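PDB 5JWC: NADH dehydrogenase, putative from Plasmodium falciparum, which probably oxidises NADH through its bound FAD and passes the electrons to ubiquinone, as a type II NADH dehydrogenase of the malaria parasite. Local coordinates for residues K349-I359 against P403-D414. Sequence-based numbering, arbitrary orientation.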
ATOM      1  N   LYS A 349       2.659 -25.311  38.701  1.00 36.34           N
ATOM      2  CA  LYS A 349       3.026 -26.184  39.800  1.00 39.55           C
ATOM      3  C   LYS A 349       1.750 -26.687  40.473  1.00 38.77           C
ATOM      4  O   LYS A 349       0.857 -25.900  40.774  1.00 38.85           O
ATOM      5  CB  LYS A 349       3.909 -25.435  40.799  1.00 40.00           C
ATOM      6  CG  LYS A 349       4.358 -26.284  41.983  1.00 39.62           C
ATOM      7  CD  LYS A 349       5.007 -25.420  43.047  1.00 47.28           C
ATOM      8  CE  LYS A 349       6.355 -24.899  42.585  1.00 53.59           C
ATOM      9  NZ  LYS A 349       6.973 -24.012  43.606  1.00 63.79           N
ATOM     10  N   LEU A 350       1.681 -27.994  40.719  1.00 40.15           N
ATOM     11  CA  LEU A 350       0.466 -28.631  41.215  1.00 39.47           C
ATOM     12  C   LEU A 350       0.291 -28.460  42.721  1.00 41.46           C
ATOM     13  O   LEU A 350       1.157 -28.833  43.513  1.00 40.52           O
ATOM     14  CB  LEU A 350       0.472 -30.114  40.849  1.00 41.70           C
ATOM     15  CG  LEU A 350       0.456 -30.403  39.348  1.00 41.86           C
ATOM     16  CD1 LEU A 350       0.889 -31.835  39.042  1.00 42.44           C
ATOM     17  CD2 LEU A 350      -0.939 -30.141  38.774  1.00 36.79           C
ATOM     18  N   LEU A 351      -0.852 -27.897  43.095  1.00 39.56           N
ATOM     19  CA  LEU A 351      -1.244 -27.737  44.490  1.00 37.49           C
ATOM     20  C   LEU A 351      -1.165 -29.077  45.211  1.00 40.56           C
ATOM     21  O   LEU A 351      -0.626 -29.176  46.318  1.00 38.48           O
ATOM     22  CB  LEU A 351      -2.670 -27.201  44.574  1.00 37.21           C
ATOM     23  CG  LEU A 351      -2.876 -25.723  44.265  1.00 37.81           C
ATOM     24  CD1 LEU A 351      -4.348 -25.409  44.166  1.00 36.70           C
ATOM     25  CD2 LEU A 351      -2.229 -24.870  45.327  1.00 32.52           C
ATOM     26  N   HIS A 352      -1.716 -30.109  44.578  1.00 38.07           N
ATOM     27  CA  HIS A 352      -1.876 -31.373  45.280  1.00 47.12           C
ATOM     28  C   HIS A 352      -0.541 -32.097  45.502  1.00 49.83           C
ATOM     29  O   HIS A 352      -0.466 -32.998  46.332  1.00 46.64           O
ATOM     30  CB  HIS A 352      -2.898 -32.277  44.571  1.00 38.67           C
ATOM     31  CG  HIS A 352      -2.403 -32.967  43.336  1.00 43.52           C
ATOM     32  ND1 HIS A 352      -2.527 -32.419  42.077  1.00 47.90           N
ATOM     33  CD2 HIS A 352      -1.893 -34.209  43.153  1.00 43.85           C
ATOM     34  CE1 HIS A 352      -2.061 -33.275  41.175  1.00 46.42           C
ATOM     35  NE2 HIS A 352      -1.672 -34.365  41.809  1.00 43.82           N
ATOM     36  N   GLU A 353       0.512 -31.681  44.800  1.00 46.12           N
ATOM     37  CA  GLU A 353       1.844 -32.217  45.067  1.00 47.51           C
ATOM     38  C   GLU A 353       2.526 -31.469  46.191  1.00 45.72           C
ATOM     39  O   GLU A 353       3.665 -31.780  46.529  1.00 48.01           O
ATOM     40  CB  GLU A 353       2.723 -32.167  43.818  1.00 46.33           C
ATOM     41  CG  GLU A 353       2.283 -33.113  42.730  1.00 47.23           C
ATOM     42  CD  GLU A 353       3.188 -33.057  41.512  1.00 56.47           C
ATOM     43  OE1 GLU A 353       3.981 -32.088  41.392  1.00 55.52           O
ATOM     44  OE2 GLU A 353       3.108 -33.987  40.680  1.00 55.23           O
ATOM     45  N   HIS A 354       1.830 -30.504  46.788  1.00 41.73           N
ATOM     46  CA  HIS A 354       2.377 -29.753  47.915  1.00 44.16           C
ATOM     47  C   HIS A 354       1.362 -29.636  49.053  1.00 41.69           C
ATOM     48  O   HIS A 354       1.347 -28.656  49.797  1.00 39.34           O
ATOM     49  CB  HIS A 354       2.844 -28.361  47.455  1.00 47.50           C
ATOM     50  CG  HIS A 354       3.930 -28.408  46.425  1.00 47.39           C
ATOM     51  ND1 HIS A 354       3.691 -28.689  45.096  1.00 51.24           N
ATOM     52  CD2 HIS A 354       5.274 -28.262  46.540  1.00 50.44           C
ATOM     53  CE1 HIS A 354       4.833 -28.694  44.433  1.00 49.60           C
ATOM     54  NE2 HIS A 354       5.809 -28.438  45.283  1.00 54.68           N
ATOM     55  N   THR A 355       0.519 -30.656  49.180  1.00 43.00           N
ATOM     56  CA  THR A 355      -0.575 -30.650  50.145  1.00 43.93           C
ATOM     57  C   THR A 355      -0.111 -30.341  51.576  1.00 46.60           C
ATOM     58  O   THR A 355      -0.605 -29.400  52.206  1.00 45.97           O
ATOM     59  CB  THR A 355      -1.317 -31.999  50.124  1.00 49.46           C
ATOM     60  OG1 THR A 355      -1.600 -32.374  48.764  1.00 47.89           O
ATOM     61  CG2 THR A 355      -2.624 -31.913  50.911  1.00 45.22           C
ATOM     62  N   ASN A 356       0.860 -31.101  52.076  1.00 49.34           N
ATOM     63  CA  ASN A 356       1.337 -30.899  53.443  1.00 49.06           C
ATOM     64  C   ASN A 356       1.903 -29.519  53.698  1.00 49.79           C
ATOM     65  O   ASN A 356       1.674 -28.933  54.763  1.00 50.25           O
ATOM     66  CB  ASN A 356       2.378 -31.949  53.803  1.00 53.39           C
ATOM     67  CG  ASN A 356       1.812 -33.350  53.741  1.00 60.34           C
ATOM     68  OD1 ASN A 356       0.669 -33.586  54.143  1.00 55.33           O
ATOM     69  ND2 ASN A 356       2.606 -34.289  53.237  1.00 63.32           N
ATOM     70  N   GLU A 357       2.634 -28.988  52.726  1.00 50.47           N
ATOM     71  CA  GLU A 357       3.173 -27.638  52.866  1.00 48.38           C
ATOM     72  C   GLU A 357       2.059 -26.616  53.002  1.00 46.20           C
ATOM     73  O   GLU A 357       2.137 -25.689  53.809  1.00 48.55           O
ATOM     74  CB  GLU A 357       4.057 -27.290  51.675  1.00 49.29           C
ATOM     75  CG  GLU A 357       5.301 -28.134  51.600  1.00 58.76           C
ATOM     76  CD  GLU A 357       6.038 -27.957  50.293  1.00 67.30           C
ATOM     77  OE1 GLU A 357       6.384 -26.801  49.959  1.00 68.71           O
ATOM     78  OE2 GLU A 357       6.266 -28.976  49.602  1.00 69.99           O
ATOM     79  N   ILE A 358       1.021 -26.776  52.188  1.00 48.15           N
ATOM     80  CA  ILE A 358      -0.099 -25.846  52.218  1.00 46.40           C
ATOM     81  C   ILE A 358      -0.862 -25.963  53.535  1.00 43.68           C
ATOM     82  O   ILE A 358      -1.256 -24.961  54.123  1.00 50.03           O
ATOM     83  CB  ILE A 358      -1.030 -26.065  51.014  1.00 47.71           C
ATOM     84  CG1 ILE A 358      -0.302 -25.630  49.739  1.00 44.60           C
ATOM     85  CG2 ILE A 358      -2.307 -25.257  51.166  1.00 42.92           C
ATOM     86  CD1 ILE A 358      -0.958 -26.083  48.486  1.00 43.23           C
ATOM     87  N   ILE A 359      -1.072 -27.190  53.996  1.00 45.40           N
ATOM     88  CA  ILE A 359      -1.727 -27.408  55.288  1.00 49.53           C
ATOM     89  C   ILE A 359      -1.026 -26.637  56.412  1.00 51.00           C
ATOM     90  O   ILE A 359      -1.675 -25.924  57.176  1.00 49.63           O
ATOM     91  CB  ILE A 359      -1.795 -28.906  55.630  1.00 54.07           C
ATOM     92  CG1 ILE A 359      -2.840 -29.583  54.738  1.00 47.14           C
ATOM     93  CG2 ILE A 359      -2.167 -29.114  57.096  1.00 53.27           C
ATOM     94  CD1 ILE A 359      -2.706 -31.080  54.643  1.00 46.41           C
ATOM     95  N   PRO A 403      -7.037 -34.430  55.838  1.00 51.04           N
ATOM     96  CA  PRO A 403      -5.932 -34.179  54.909  1.00 46.31           C
ATOM     97  C   PRO A 403      -6.122 -34.802  53.521  1.00 47.13           C
ATOM     98  O   PRO A 403      -5.886 -34.105  52.528  1.00 45.40           O
ATOM     99  CB  PRO A 403      -4.733 -34.797  55.637  1.00 46.56           C
ATOM    100  CG  PRO A 403      -5.026 -34.518  57.077  1.00 48.16           C
ATOM    101  CD  PRO A 403      -6.551 -34.672  57.212  1.00 50.97           C
ATOM    102  N   GLN A 404      -6.555 -36.057  53.442  1.00 43.15           N
ATOM    103  CA  GLN A 404      -6.800 -36.689  52.146  1.00 46.40           C
ATOM    104  C   GLN A 404      -7.889 -35.959  51.330  1.00 48.68           C
ATOM    105  O   GLN A 404      -7.785 -35.823  50.107  1.00 43.87           O
ATOM    106  CB  GLN A 404      -7.199 -38.152  52.337  1.00 47.91           C
ATOM    107  CG  GLN A 404      -7.455 -38.889  51.038  1.00 51.89           C
ATOM    108  CD  GLN A 404      -6.213 -38.987  50.170  1.00 56.84           C
ATOM    109  OE1 GLN A 404      -5.157 -39.431  50.631  1.00 54.42           O
ATOM    110  NE2 GLN A 404      -6.327 -38.559  48.909  1.00 52.70           N
ATOM    111  N   GLN A 405      -8.929 -35.500  52.018  1.00 45.66           N
ATOM    112  CA  GLN A 405     -10.018 -34.782  51.369  1.00 45.25           C
ATOM    113  C   GLN A 405      -9.511 -33.437  50.858  1.00 45.55           C
ATOM    114  O   GLN A 405      -9.911 -32.975  49.792  1.00 38.64           O
ATOM    115  CB  GLN A 405     -11.189 -34.578  52.336  1.00 42.36           C
ATOM    116  CG  GLN A 405     -11.927 -35.868  52.698  1.00 41.03           C
ATOM    117  CD  GLN A 405     -12.954 -35.663  53.799  1.00 42.33           C
ATOM    118  OE1 GLN A 405     -12.962 -34.635  54.495  1.00 42.23           O
ATOM    119  NE2 GLN A 405     -13.839 -36.634  53.951  1.00 39.58           N
ATOM    120  N   PHE A 406      -8.634 -32.816  51.642  1.00 44.64           N
ATOM    121  CA  PHE A 406      -8.029 -31.548  51.269  1.00 44.35           C
ATOM    122  C   PHE A 406      -7.172 -31.729  50.022  1.00 43.55           C
ATOM    123  O   PHE A 406      -7.232 -30.931  49.086  1.00 40.18           O
ATOM    124  CB  PHE A 406      -7.196 -30.989  52.419  1.00 40.68           C
ATOM    125  CG  PHE A 406      -6.743 -29.582  52.196  1.00 44.88           C
ATOM    126  CD1 PHE A 406      -7.666 -28.553  52.114  1.00 43.56           C
ATOM    127  CD2 PHE A 406      -5.397 -29.287  52.047  1.00 40.22           C
ATOM    128  CE1 PHE A 406      -7.260 -27.252  51.898  1.00 45.66           C
ATOM    129  CE2 PHE A 406      -4.985 -27.985  51.836  1.00 40.59           C
ATOM    130  CZ  PHE A 406      -5.913 -26.967  51.762  1.00 44.18           C
ATOM    131  N   HIS A 407      -6.388 -32.801  50.025  1.00 43.52           N
ATOM    132  CA  HIS A 407      -5.599 -33.205  48.876  1.00 42.84           C
ATOM    133  C   HIS A 407      -6.488 -33.303  47.631  1.00 45.82           C
ATOM    134  O   HIS A 407      -6.163 -32.757  46.573  1.00 41.71           O
ATOM    135  CB  HIS A 407      -4.909 -34.537  49.172  1.00 40.88           C
ATOM    136  CG  HIS A 407      -4.265 -35.173  47.981  1.00 44.29           C
ATOM    137  ND1 HIS A 407      -2.945 -34.954  47.645  1.00 45.44           N
ATOM    138  CD2 HIS A 407      -4.761 -36.009  47.038  1.00 44.41           C
ATOM    139  CE1 HIS A 407      -2.649 -35.644  46.558  1.00 42.42           C
ATOM    140  NE2 HIS A 407      -3.734 -36.291  46.166  1.00 48.26           N
ATOM    141  N   ASP A 408      -7.618 -33.992  47.761  1.00 45.81           N
ATOM    142  CA  ASP A 408      -8.534 -34.151  46.634  1.00 42.13           C
ATOM    143  C   ASP A 408      -9.121 -32.814  46.173  1.00 38.04           C
ATOM    144  O   ASP A 408      -9.342 -32.608  44.983  1.00 42.49           O
ATOM    145  CB  ASP A 408      -9.667 -35.113  46.993  1.00 47.95           C
ATOM    146  CG  ASP A 408      -9.187 -36.541  47.171  1.00 50.58           C
ATOM    147  OD1 ASP A 408      -8.046 -36.856  46.763  1.00 56.37           O
ATOM    148  OD2 ASP A 408      -9.970 -37.353  47.696  1.00 53.82           O
ATOM    149  N   TYR A 409      -9.379 -31.925  47.121  1.00 35.12           N
ATOM    150  CA  TYR A 409      -9.894 -30.598  46.831  1.00 36.96           C
ATOM    151  C   TYR A 409      -8.862 -29.787  46.046  1.00 40.30           C
ATOM    152  O   TYR A 409      -9.195 -29.156  45.047  1.00 36.56           O
ATOM    153  CB  TYR A 409     -10.258 -29.867  48.117  1.00 35.24           C
ATOM    154  CG  TYR A 409     -10.952 -28.532  47.905  1.00 39.96           C
ATOM    155  CD1 TYR A 409     -12.183 -28.461  47.255  1.00 41.85           C
ATOM    156  CD2 TYR A 409     -10.401 -27.351  48.390  1.00 40.54           C
ATOM    157  CE1 TYR A 409     -12.840 -27.242  47.082  1.00 41.85           C
ATOM    158  CE2 TYR A 409     -11.045 -26.128  48.219  1.00 36.13           C
ATOM    159  CZ  TYR A 409     -12.263 -26.077  47.562  1.00 42.38           C
ATOM    160  OH  TYR A 409     -12.903 -24.856  47.387  1.00 39.27           O
ATOM    161  N   LEU A 410      -7.620 -29.784  46.529  1.00 36.39           N
ATOM    162  CA  LEU A 410      -6.529 -29.107  45.834  1.00 39.39           C
ATOM    163  C   LEU A 410      -6.384 -29.655  44.421  1.00 41.05           C
ATOM    164  O   LEU A 410      -6.178 -28.903  43.469  1.00 37.24           O
ATOM    165  CB  LEU A 410      -5.210 -29.265  46.583  1.00 36.33           C
ATOM    166  CG  LEU A 410      -5.121 -28.647  47.973  1.00 39.96           C
ATOM    167  CD1 LEU A 410      -3.750 -28.956  48.578  1.00 43.78           C
ATOM    168  CD2 LEU A 410      -5.399 -27.154  47.964  1.00 37.23           C
ATOM    169  N   PHE A 411      -6.487 -30.973  44.298  1.00 35.31           N
ATOM    170  CA  PHE A 411      -6.435 -31.619  43.005  1.00 36.79           C
ATOM    171  C   PHE A 411      -7.516 -31.067  42.070  1.00 41.81           C
ATOM    172  O   PHE A 411      -7.280 -30.908  40.867  1.00 39.40           O
ATOM    173  CB  PHE A 411      -6.587 -33.135  43.164  1.00 41.95           C
ATOM    174  CG  PHE A 411      -6.478 -33.902  41.876  1.00 44.96           C
ATOM    175  CD1 PHE A 411      -5.266 -34.405  41.453  1.00 50.21           C
ATOM    176  CD2 PHE A 411      -7.604 -34.143  41.101  1.00 52.20           C
ATOM    177  CE1 PHE A 411      -5.166 -35.115  40.275  1.00 49.20           C
ATOM    178  CE2 PHE A 411      -7.509 -34.852  39.925  1.00 54.88           C
ATOM    179  CZ  PHE A 411      -6.288 -35.336  39.511  1.00 52.44           C
ATOM    180  N   GLU A 412      -8.698 -30.778  42.610  1.00 39.90           N
ATOM    181  CA  GLU A 412      -9.767 -30.233  41.773  1.00 42.18           C
ATOM    182  C   GLU A 412      -9.418 -28.828  41.295  1.00 36.74           C
ATOM    183  O   GLU A 412      -9.745 -28.455  40.165  1.00 37.52           O
ATOM    184  CB  GLU A 412     -11.114 -30.223  42.511  1.00 41.49           C
ATOM    185  CG  GLU A 412     -11.723 -31.619  42.720  1.00 44.12           C
ATOM    186  CD  GLU A 412     -11.843 -32.420  41.420  1.00 55.56           C
ATOM    187  OE1 GLU A 412     -12.333 -31.856  40.414  1.00 59.23           O
ATOM    188  OE2 GLU A 412     -11.456 -33.614  41.397  1.00 55.37           O
ATOM    189  N   ILE A 413      -8.772 -28.050  42.150  1.00 32.79           N
ATOM    190  CA  ILE A 413      -8.324 -26.719  41.736  1.00 39.12           C
ATOM    191  C   ILE A 413      -7.259 -26.814  40.626  1.00 39.77           C
ATOM    192  O   ILE A 413      -7.325 -26.061  39.645  1.00 34.74           O
ATOM    193  CB  ILE A 413      -7.801 -25.909  42.926  1.00 34.52           C
ATOM    194  CG1 ILE A 413      -8.868 -25.882  44.035  1.00 35.89           C
ATOM    195  CG2 ILE A 413      -7.433 -24.471  42.493  1.00 31.69           C
ATOM    196  CD1 ILE A 413      -8.444 -25.145  45.299  1.00 35.61           C
ATOM    197  N   ASP A 414      -6.307 -27.740  40.772  1.00 33.94           N
ATOM    198  CA  ASP A 414      -5.297 -27.973  39.737  1.00 36.48           C
ATOM    199  C   ASP A 414      -5.953 -28.282  38.412  1.00 38.43           C
ATOM    200  O   ASP A 414      -5.613 -27.708  37.378  1.00 36.12           O
ATOM    201  CB  ASP A 414      -4.373 -29.136  40.102  1.00 37.14           C
ATOM    202  CG  ASP A 414      -3.436 -28.803  41.243  1.00 36.79           C
ATOM    203  OD1 ASP A 414      -3.084 -27.625  41.408  1.00 35.30           O
ATOM    204  OD2 ASP A 414      -3.042 -29.732  41.978  1.00 39.22           O
TER
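D414 reaches out from helix 403-414 and grips the turn of L351 and H352 that leads into helix 355-359, a His-carboxylate hydrogen bond reinforced by two backbone amides within the helical insertion domain of this NADH dehydrogenase. D414 OD1 takes L351 N at 2.8 Å, while D414 OD2 accepts H352 N on its syn lone pair and H352 ND1 on the anti side at 2.7 Å. These three bonds, with Q385 also donating to D414 OD1, satisfy the buried carboxylate and fix its rotation; so close a negative charge would probably favour a protonated imidazole.

H352 holds CG between its backbone N and carbonyl carbon (chi1 77°), which brings the ring beside F411. The edge of F411 meets one imidazole face, F411 CD1 lying 3.4 Å from H352 CE1 with the planes at 64°. H352 CB in turn sits over the face of H407 in a CH-pi contact.

Behind this polar end the packing is tight and apolar: L351 CD1 meets I413 CG2 at 3.6 Å, and L410 CD1 touches I358 CD1. L372 of helix 369-374 also packs on L410 and I413. The two helices cross steeply, and the contact thins toward exposed P403, where I359 CD1 stands 4.3 Å from P403 CB. I358 CG2 and T355 CG2 meet the edge of F406. Midway, H407 ND1 donates to T355 OG1 at 3.1 Å, the hydroxyl oxygen sitting 19° out of the H407 ring plane, and that hydroxyl itself donates to H352 O from above the carbonyl plane.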